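Long-range contacts in membrane-associated lipoprotein (Ureaplasma parvum serovar 3 str. ATCC 700970, PDB 3JVC), which is of unknown function but, as a probable palmitoylated lipoprotein, is likely anchored in the cell membrane, this chain being a lipoprotein-associated type-17 domain: residues A[37-42]-A[63-68]; A[9-14]-A[96-101]. One frame throughout, in Å; residues are numbered along the deposited sequence.

Contact 1 (A[37-42]-A[63-68])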
ATOM      1  N   ILE A  37       6.466  -3.848   4.937  1.00 24.50           N
ATOM      2  CA  ILE A  37       5.056  -3.958   4.612  1.00 26.22           C
ATOM      3  C   ILE A  37       4.861  -5.140   3.665  1.00 29.71           C
ATOM      4  O   ILE A  37       3.899  -5.890   3.784  1.00 47.17           O
ATOM      5  CB  ILE A  37       4.532  -2.674   3.948  1.00 32.75           C
ATOM      6  CG1 ILE A  37       4.705  -1.496   4.913  1.00 23.29           C
ATOM      7  CG2 ILE A  37       3.033  -2.836   3.574  1.00 21.86           C
ATOM      8  CD1 ILE A  37       4.567  -0.151   4.236  1.00 33.02           C
ATOM      9  N   TYR A  38       5.798  -5.322   2.747  1.00 26.21           N
ATOM     10  CA  TYR A  38       5.701  -6.421   1.805  1.00 30.56           C
ATOM     11  C   TYR A  38       5.717  -7.787   2.492  1.00 40.30           C
ATOM     12  O   TYR A  38       5.052  -8.725   2.040  1.00 34.30           O
ATOM     13  CB  TYR A  38       6.849  -6.368   0.791  1.00 17.57           C
ATOM     14  CG  TYR A  38       6.782  -7.479  -0.234  1.00 27.18           C
ATOM     15  CD1 TYR A  38       6.084  -7.311  -1.424  1.00 41.32           C
ATOM     16  CD2 TYR A  38       7.396  -8.704  -0.003  1.00 27.65           C
ATOM     17  CE1 TYR A  38       6.002  -8.329  -2.363  1.00 46.76           C
ATOM     18  CE2 TYR A  38       7.321  -9.730  -0.934  1.00 25.86           C
ATOM     19  CZ  TYR A  38       6.625  -9.535  -2.116  1.00 33.88           C
ATOM     20  OH  TYR A  38       6.581 -10.520  -3.078  1.00 32.05           O
ATOM     21  N   LYS A  39       6.470  -7.902   3.580  1.00 38.17           N
ATOM     22  CA  LYS A  39       6.589  -9.187   4.265  1.00 26.35           C
ATOM     23  C   LYS A  39       5.712  -9.329   5.472  1.00 29.09           C
ATOM     24  O   LYS A  39       5.763 -10.351   6.151  1.00 42.46           O
ATOM     25  CB  LYS A  39       8.031  -9.442   4.727  1.00 34.22           C
ATOM     26  CG  LYS A  39       9.117  -9.388   3.663  1.00 53.82           C
ATOM     27  CD  LYS A  39      10.476  -9.440   4.346  1.00 60.35           C
ATOM     28  CE  LYS A  39      11.608  -9.120   3.397  1.00 72.76           C
ATOM     29  NZ  LYS A  39      12.868  -8.822   4.152  1.00 77.64           N
ATOM     30  N   ASN A  40       4.905  -8.325   5.767  1.00 29.73           N
ATOM     31  CA  ASN A  40       4.091  -8.447   6.970  1.00 35.93           C
ATOM     32  C   ASN A  40       2.613  -8.110   6.853  1.00 39.13           C
ATOM     33  O   ASN A  40       1.901  -8.116   7.858  1.00 35.04           O
ATOM     34  CB  ASN A  40       4.726  -7.618   8.086  1.00 24.67           C
ATOM     35  CG  ASN A  40       6.079  -8.162   8.511  1.00 35.81           C
ATOM     36  OD1 ASN A  40       6.163  -9.177   9.218  1.00 31.16           O
ATOM     37  ND2 ASN A  40       7.147  -7.508   8.064  1.00 33.75           N
ATOM     38  N   TYR A  41       2.142  -7.824   5.643  1.00 24.75           N
ATOM     39  CA  TYR A  41       0.739  -7.501   5.492  1.00 33.64           C
ATOM     40  C   TYR A  41      -0.072  -8.760   5.639  1.00 30.03           C
ATOM     41  O   TYR A  41      -1.272  -8.704   5.898  1.00 34.72           O
ATOM     42  CB  TYR A  41       0.461  -6.830   4.142  1.00 30.37           C
ATOM     43  CG  TYR A  41       0.710  -7.676   2.911  1.00 29.02           C
ATOM     44  CD1 TYR A  41      -0.316  -8.448   2.348  1.00 25.91           C
ATOM     45  CD2 TYR A  41       1.928  -7.607   2.236  1.00 14.05           C
ATOM     46  CE1 TYR A  41      -0.135  -9.112   1.133  1.00 17.20           C
ATOM     47  CE2 TYR A  41       2.115  -8.257   1.033  1.00 33.83           C
ATOM     48  CZ  TYR A  41       1.083  -9.003   0.478  1.00 31.96           C
ATOM     49  OH  TYR A  41       1.267  -9.577  -0.756  1.00 28.45           O
ATOM     50  N   TYR A  42       0.613  -9.895   5.517  1.00 24.58           N
ATOM     51  CA  TYR A  42      -0.016 -11.203   5.624  1.00 32.62           C
ATOM     52  C   TYR A  42      -0.602 -11.359   7.017  1.00 35.96           C
ATOM     53  O   TYR A  42      -1.406 -12.267   7.274  1.00 33.17           O
ATOM     54  CB  TYR A  42       1.015 -12.313   5.350  1.00 48.61           C
ATOM     55  CG  TYR A  42       1.887 -12.695   6.532  1.00 52.33           C
ATOM     56  CD1 TYR A  42       1.414 -13.559   7.519  1.00 41.62           C
ATOM     57  CD2 TYR A  42       3.187 -12.204   6.654  1.00 55.73           C
ATOM     58  CE1 TYR A  42       2.217 -13.927   8.595  1.00 37.53           C
ATOM     59  CE2 TYR A  42       4.001 -12.566   7.725  1.00 54.18           C
ATOM     60  CZ  TYR A  42       3.514 -13.428   8.690  1.00 48.21           C
ATOM     61  OH  TYR A  42       4.326 -13.819   9.738  1.00 37.59           O
ATOM     62  N   PHE A  63       0.507  -5.995  -1.817  1.00 25.56           N
ATOM     63  CA  PHE A  63       1.536  -4.979  -1.867  1.00 26.41           C
ATOM     64  C   PHE A  63       2.608  -5.623  -2.732  1.00 49.72           C
ATOM     65  O   PHE A  63       3.083  -6.725  -2.424  1.00 48.97           O
ATOM     66  CB  PHE A  63       2.099  -4.723  -0.470  1.00 26.76           C
ATOM     67  CG  PHE A  63       1.178  -3.953   0.422  1.00 36.92           C
ATOM     68  CD1 PHE A  63       0.984  -2.591   0.226  1.00 33.80           C
ATOM     69  CD2 PHE A  63       0.526  -4.582   1.477  1.00 37.17           C
ATOM     70  CE1 PHE A  63       0.157  -1.859   1.063  1.00 35.82           C
ATOM     71  CE2 PHE A  63      -0.310  -3.864   2.327  1.00 40.94           C
ATOM     72  CZ  PHE A  63      -0.493  -2.494   2.122  1.00 44.77           C
ATOM     73  N   LEU A  64       2.964  -4.957  -3.822  1.00 45.94           N
ATOM     74  CA  LEU A  64       3.993  -5.458  -4.710  1.00 37.10           C
ATOM     75  C   LEU A  64       5.114  -4.445  -4.739  1.00 41.93           C
ATOM     76  O   LEU A  64       4.904  -3.275  -4.414  1.00 50.74           O
ATOM     77  CB  LEU A  64       3.447  -5.638  -6.125  1.00 34.18           C
ATOM     78  CG  LEU A  64       2.356  -6.688  -6.350  1.00 38.06           C
ATOM     79  CD1 LEU A  64       2.317  -7.092  -7.827  1.00 38.43           C
ATOM     80  CD2 LEU A  64       2.645  -7.912  -5.522  1.00 27.69           C
ATOM     81  N   TYR A  65       6.313  -4.881  -5.109  1.00 39.39           N
ATOM     82  CA  TYR A  65       7.433  -3.945  -5.202  1.00 37.47           C
ATOM     83  C   TYR A  65       7.293  -3.273  -6.542  1.00 37.27           C
ATOM     84  O   TYR A  65       7.242  -3.941  -7.555  1.00 36.44           O
ATOM     85  CB  TYR A  65       8.776  -4.664  -5.154  1.00 27.62           C
ATOM     86  CG  TYR A  65       9.140  -5.184  -3.795  1.00 25.20           C
ATOM     87  CD1 TYR A  65       9.121  -4.338  -2.677  1.00 24.68           C
ATOM     88  CD2 TYR A  65       9.519  -6.526  -3.620  1.00 17.85           C
ATOM     89  CE1 TYR A  65       9.466  -4.810  -1.416  1.00 28.97           C
ATOM     90  CE2 TYR A  65       9.867  -7.010  -2.360  1.00 26.51           C
ATOM     91  CZ  TYR A  65       9.842  -6.141  -1.261  1.00 37.47           C
ATOM     92  OH  TYR A  65      10.204  -6.602  -0.014  1.00 38.63           O
ATOM     93  N   PRO A  66       7.236  -1.940  -6.573  1.00 45.82           N
ATOM     94  CA  PRO A  66       7.092  -1.311  -7.885  1.00 40.03           C
ATOM     95  C   PRO A  66       7.940  -1.955  -8.978  1.00 53.92           C
ATOM     96  O   PRO A  66       7.556  -1.964 -10.146  1.00 53.75           O
ATOM     97  CB  PRO A  66       7.495   0.140  -7.615  1.00 24.24           C
ATOM     98  CG  PRO A  66       7.019   0.350  -6.211  1.00 32.76           C
ATOM     99  CD  PRO A  66       7.450  -0.928  -5.524  1.00 47.96           C
ATOM    100  N   ASP A  67       9.091  -2.504  -8.601  1.00 50.80           N
ATOM    101  CA  ASP A  67       9.982  -3.091  -9.596  1.00 51.20           C
ATOM    102  C   ASP A  67      10.257  -4.575  -9.512  1.00 54.30           C
ATOM    103  O   ASP A  67      10.895  -5.136 -10.397  1.00 55.78           O
ATOM    104  CB  ASP A  67      11.313  -2.340  -9.593  1.00 74.44           C
ATOM    105  CG  ASP A  67      11.265  -1.094 -10.443  1.00 89.78           C
ATOM    106  OD1 ASP A  67      11.084  -1.237 -11.671  1.00 97.62           O
ATOM    107  OD2 ASP A  67      11.391   0.021  -9.895  1.00 83.57           O
ATOM    108  N   GLY A  68       9.777  -5.218  -8.457  1.00 47.26           N
ATOM    109  CA  GLY A  68      10.018  -6.639  -8.312  1.00 42.25           C
ATOM    110  C   GLY A  68      11.020  -6.947  -7.218  1.00 53.53           C
ATOM    111  O   GLY A  68      10.955  -8.018  -6.626  1.00 65.58           O
TER

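Contact 2 (A[9-14]-A[96-101])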
ATOM      1  N   ASN A   9     -10.393   6.041 -10.650  1.00 46.64           N
ATOM      2  CA  ASN A   9      -9.177   6.636 -11.209  1.00 58.03           C
ATOM      3  C   ASN A   9      -8.708   7.836 -10.386  1.00 63.29           C
ATOM      4  O   ASN A   9      -7.654   8.407 -10.653  1.00 67.42           O
ATOM      5  CB  ASN A   9      -9.411   7.086 -12.656  1.00 68.45           C
ATOM      6  CG  ASN A   9      -9.430   5.927 -13.638  1.00 83.48           C
ATOM      7  OD1 ASN A   9      -9.590   6.127 -14.845  1.00 90.35           O
ATOM      8  ND2 ASN A   9      -9.260   4.711 -13.127  1.00 75.59           N
ATOM      9  N   ASN A  10      -9.495   8.216  -9.387  1.00 57.77           N
ATOM     10  CA  ASN A  10      -9.143   9.350  -8.548  1.00 61.75           C
ATOM     11  C   ASN A  10      -8.761   8.933  -7.136  1.00 62.66           C
ATOM     12  O   ASN A  10      -8.556   9.788  -6.269  1.00 59.07           O
ATOM     13  CB  ASN A  10     -10.305  10.339  -8.467  1.00 63.97           C
ATOM     14  CG  ASN A  10     -10.068  11.584  -9.287  1.00 66.47           C
ATOM     15  OD1 ASN A  10     -10.440  11.655 -10.456  1.00 54.33           O
ATOM     16  ND2 ASN A  10      -9.433  12.577  -8.674  1.00 81.19           N
ATOM     17  N   ILE A  11      -8.670   7.627  -6.897  1.00 48.93           N
ATOM     18  CA  ILE A  11      -8.320   7.138  -5.569  1.00 50.62           C
ATOM     19  C   ILE A  11      -6.859   7.387  -5.185  1.00 55.00           C
ATOM     20  O   ILE A  11      -5.932   6.929  -5.859  1.00 51.04           O
ATOM     21  CB  ILE A  11      -8.636   5.644  -5.441  1.00 51.17           C
ATOM     22  CG1 ILE A  11     -10.157   5.458  -5.456  1.00 48.36           C
ATOM     23  CG2 ILE A  11      -8.021   5.074  -4.166  1.00 40.12           C
ATOM     24  CD1 ILE A  11     -10.600   4.032  -5.274  1.00 45.33           C
ATOM     25  N   ARG A  12      -6.677   8.117  -4.086  1.00 40.32           N
ATOM     26  CA  ARG A  12      -5.365   8.470  -3.565  1.00 29.21           C
ATOM     27  C   ARG A  12      -5.264   8.125  -2.072  1.00 44.12           C
ATOM     28  O   ARG A  12      -6.260   8.122  -1.353  1.00 52.74           O
ATOM     29  CB  ARG A  12      -5.130   9.965  -3.781  1.00 35.03           C
ATOM     30  CG  ARG A  12      -4.281  10.334  -4.991  1.00 45.18           C
ATOM     31  CD  ARG A  12      -4.584   9.494  -6.213  1.00 60.55           C
ATOM     32  NE  ARG A  12      -4.598  10.297  -7.430  1.00 70.19           N
ATOM     33  CZ  ARG A  12      -4.323   9.830  -8.642  1.00 80.83           C
ATOM     34  NH1 ARG A  12      -3.998   8.556  -8.805  1.00 89.30           N
ATOM     35  NH2 ARG A  12      -4.384  10.634  -9.695  1.00 87.17           N
ATOM     36  N   LEU A  13      -4.045   7.847  -1.614  1.00 45.56           N
ATOM     37  CA  LEU A  13      -3.790   7.480  -0.216  1.00 50.01           C
ATOM     38  C   LEU A  13      -3.601   8.699   0.678  1.00 56.15           C
ATOM     39  O   LEU A  13      -2.983   9.689   0.268  1.00 61.72           O
ATOM     40  CB  LEU A  13      -2.534   6.626  -0.121  1.00 53.04           C
ATOM     41  CG  LEU A  13      -2.260   6.026   1.262  1.00 54.53           C
ATOM     42  CD1 LEU A  13      -3.166   4.827   1.479  1.00 49.19           C
ATOM     43  CD2 LEU A  13      -0.804   5.632   1.396  1.00 55.79           C
ATOM     44  N   LYS A  14      -4.137   8.623   1.892  1.00 58.79           N
ATOM     45  CA  LYS A  14      -4.034   9.717   2.856  1.00 61.21           C
ATOM     46  C   LYS A  14      -5.060  10.778   2.529  1.00 66.69           C
ATOM     47  O   LYS A  14      -5.170  11.778   3.232  1.00 82.70           O
ATOM     48  CB  LYS A  14      -2.640  10.333   2.851  1.00 67.02           C
ATOM     49  N   LYS A  96      -7.320  -2.168  -9.269  1.00 42.83           N
ATOM     50  CA  LYS A  96      -6.425  -1.101  -9.658  1.00 41.17           C
ATOM     51  C   LYS A  96      -5.107  -1.230  -8.937  1.00 43.08           C
ATOM     52  O   LYS A  96      -5.063  -1.672  -7.788  1.00 47.59           O
ATOM     53  CB  LYS A  96      -7.061   0.260  -9.358  1.00 50.29           C
ATOM     54  CG  LYS A  96      -6.078   1.420  -9.325  1.00 55.66           C
ATOM     55  CD  LYS A  96      -6.769   2.755  -9.524  1.00 75.56           C
ATOM     56  CE  LYS A  96      -7.112   2.968 -10.985  1.00 92.85           C
ATOM     57  NZ  LYS A  96      -5.887   2.956 -11.837  1.00 98.61           N
ATOM     58  N   LEU A  97      -4.033  -0.872  -9.635  1.00 43.90           N
ATOM     59  CA  LEU A  97      -2.694  -0.895  -9.067  1.00 28.77           C
ATOM     60  C   LEU A  97      -2.334   0.556  -8.773  1.00 30.22           C
ATOM     61  O   LEU A  97      -2.081   1.348  -9.688  1.00 34.90           O
ATOM     62  CB  LEU A  97      -1.684  -1.477 -10.059  1.00 37.49           C
ATOM     63  CG  LEU A  97      -1.655  -2.998 -10.157  1.00 48.22           C
ATOM     64  CD1 LEU A  97      -0.569  -3.441 -11.146  1.00 47.62           C
ATOM     65  CD2 LEU A  97      -1.397  -3.577  -8.762  1.00 46.96           C
ATOM     66  N   LEU A  98      -2.324   0.913  -7.497  1.00 31.42           N
ATOM     67  CA  LEU A  98      -1.990   2.277  -7.129  1.00 37.75           C
ATOM     68  C   LEU A  98      -0.573   2.338  -6.585  1.00 45.64           C
ATOM     69  O   LEU A  98      -0.271   1.761  -5.536  1.00 32.11           O
ATOM     70  CB  LEU A  98      -2.976   2.808  -6.077  1.00 27.06           C
ATOM     71  CG  LEU A  98      -2.774   4.258  -5.630  1.00 35.08           C
ATOM     72  CD1 LEU A  98      -3.011   5.217  -6.795  1.00 23.65           C
ATOM     73  CD2 LEU A  98      -3.704   4.556  -4.469  1.00 41.41           C
ATOM     74  N   GLU A  99       0.297   3.033  -7.309  1.00 48.53           N
ATOM     75  CA  GLU A  99       1.676   3.180  -6.874  1.00 43.92           C
ATOM     76  C   GLU A  99       1.749   4.374  -5.936  1.00 42.43           C
ATOM     77  O   GLU A  99       1.253   5.462  -6.255  1.00 49.24           O
ATOM     78  CB  GLU A  99       2.602   3.418  -8.061  1.00 47.03           C
ATOM     79  CG  GLU A  99       4.068   3.288  -7.701  1.00 62.29           C
ATOM     80  CD  GLU A  99       4.983   3.620  -8.857  1.00 75.18           C
ATOM     81  OE1 GLU A  99       4.680   3.206  -9.999  1.00 80.30           O
ATOM     82  OE2 GLU A  99       6.013   4.286  -8.619  1.00 69.07           O
ATOM     83  N   VAL A 100       2.355   4.172  -4.776  1.00 33.87           N
ATOM     84  CA  VAL A 100       2.486   5.251  -3.810  1.00 46.86           C
ATOM     85  C   VAL A 100       3.906   5.332  -3.238  1.00 43.97           C
ATOM     86  O   VAL A 100       4.607   4.321  -3.100  1.00 45.25           O
ATOM     87  CB  VAL A 100       1.492   5.061  -2.666  1.00 47.95           C
ATOM     88  CG1 VAL A 100       0.079   4.993  -3.219  1.00 49.92           C
ATOM     89  CG2 VAL A 100       1.812   3.785  -1.922  1.00 59.14           C
ATOM     90  N   SER A 101       4.330   6.543  -2.904  1.00 41.28           N
ATOM     91  CA  SER A 101       5.661   6.747  -2.352  1.00 46.70           C
ATOM     92  C   SER A 101       5.537   7.393  -0.983  1.00 42.65           C
ATOM     93  O   SER A 101       4.432   7.504  -0.433  1.00 30.67           O
ATOM     94  CB  SER A 101       6.478   7.648  -3.272  1.00 44.56           C
ATOM     95  OG  SER A 101       5.898   8.941  -3.337  1.00 58.39           O
TER

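Contact 1 (A[37-42]-A[63-68])
Phe-63, at the end of strand 56-64, is gripped by Ile-37 and Tyr-41, and these contacts, with the stack of Tyr-38 on Tyr-65, are the packed part of the interface. Ile-37 sets its CG2 branch over one face of the phenyl ring, 3.6 Å from the centroid and only 6° off the normal, a clear CH-pi contact. That methyl lies anti to the backbone N of Ile-37, which leaves CG1 beside the N. Tyr-41 comes from another direction: the edge of Phe-63 points at its face in an offset edge-to-face pair, with planes at 67° and Phe-63 CD2 3.4 Å from Tyr-41 CG. The Phe-63 ring also meets Phe-19 and touches Leu-81, while Ile-37 touches Leu-79.

Further along, Tyr-38 and Tyr-65 form an offset stack, their centroids 4.2 Å apart and their planes 18° from parallel. The rings overlap with Tyr-65 CZ 3.5 Å from Tyr-38 CG. Tyr-65 rests also on Phe-70 and Ala-73 of helix 70-76.

The solvent side is looser. Lys-39, exposed, brings just its CE to 4.5 Å from Tyr-65 OH. Leu-64, also exposed, sets its CA at the edge of the Tyr-38 ring; its side chain starts away, but its end comes nearer.

With neither hydrogen bonds nor salt bridges across the two segments, cohesion between them appears to rest on ring stacking, CH-pi contact and apolar burial, which hold helix 34-38 and the residues after it, including the 3-10 segment at Tyr-41, against the strand end.

Contact 2 (A[9-14]-A[96-101])
Ile-11 and Leu-98 make the central apolar contact between the loop 9-14 and strand 93-100. Their branches Ile-11 CG2 and Leu-98 CD2 stand 4.4 Å apart, a light touch, and the leucine fork comes closer to the backbone: both methyls of Leu-98, CD1 and CD2, lie 3.5 Å from Ile-11 O, so the fork straddles the carbonyl oxygen. Leu-98 reaches there because its CG is anti to its backbone N (chi1 -178°). Two residues along, Leu-13 CB meets Val-100 CG1 at 4.4 Å, and Leu-13 also lies on Phe-19 and Tyr-29.

Van der Waals contacts of polar side chains make up the rest. Lys-96, bent at chi3 and chi4, crosses Asn-9 at about a right angle and puts its CE 3.5 Å from Asn-9 ND2. Arg-12 starts away from the strand, but bends at chi2 and chi3 bring the edge of its guanidinium to Leu-98, with Arg-12 NH1 4.0 Å from Leu-98 CD1.

The contacting side chains on the strand are Lys-96, Leu-98 and Val-100, every second residue, while their backbones pair with Leu-83, Leu-81 and Leu-79 of strand 79-87. Ile-11 also reaches Leu-56 and Ile-58. The arrangement is that of a connecting loop laid over one face of a three-stranded antiparallel sheet.

Overall arrangement
Contacts 1 and 2 both reach the three-stranded antiparallel sheet, but at its two outermost strands: contact 1 uses the end of strand 56-64, contact 2 strand 93-100, and strand 79-87 runs between them. Their centres are 15 Å apart, with the middle of the chain lying between them, although their nearest atoms come within about 4 Å without touching. Both segments of contact 1 fall between those of contact 2 in the sequence, the order being 9-14, 37-42, 63-68 and 96-101. Phe-19 of strand 17-21 meets both Phe-63 and Leu-13, a shared neighbour. Together the contacts fasten non-sheet segments from the N-terminal half onto the sheet within a single lipoprotein-associated domain.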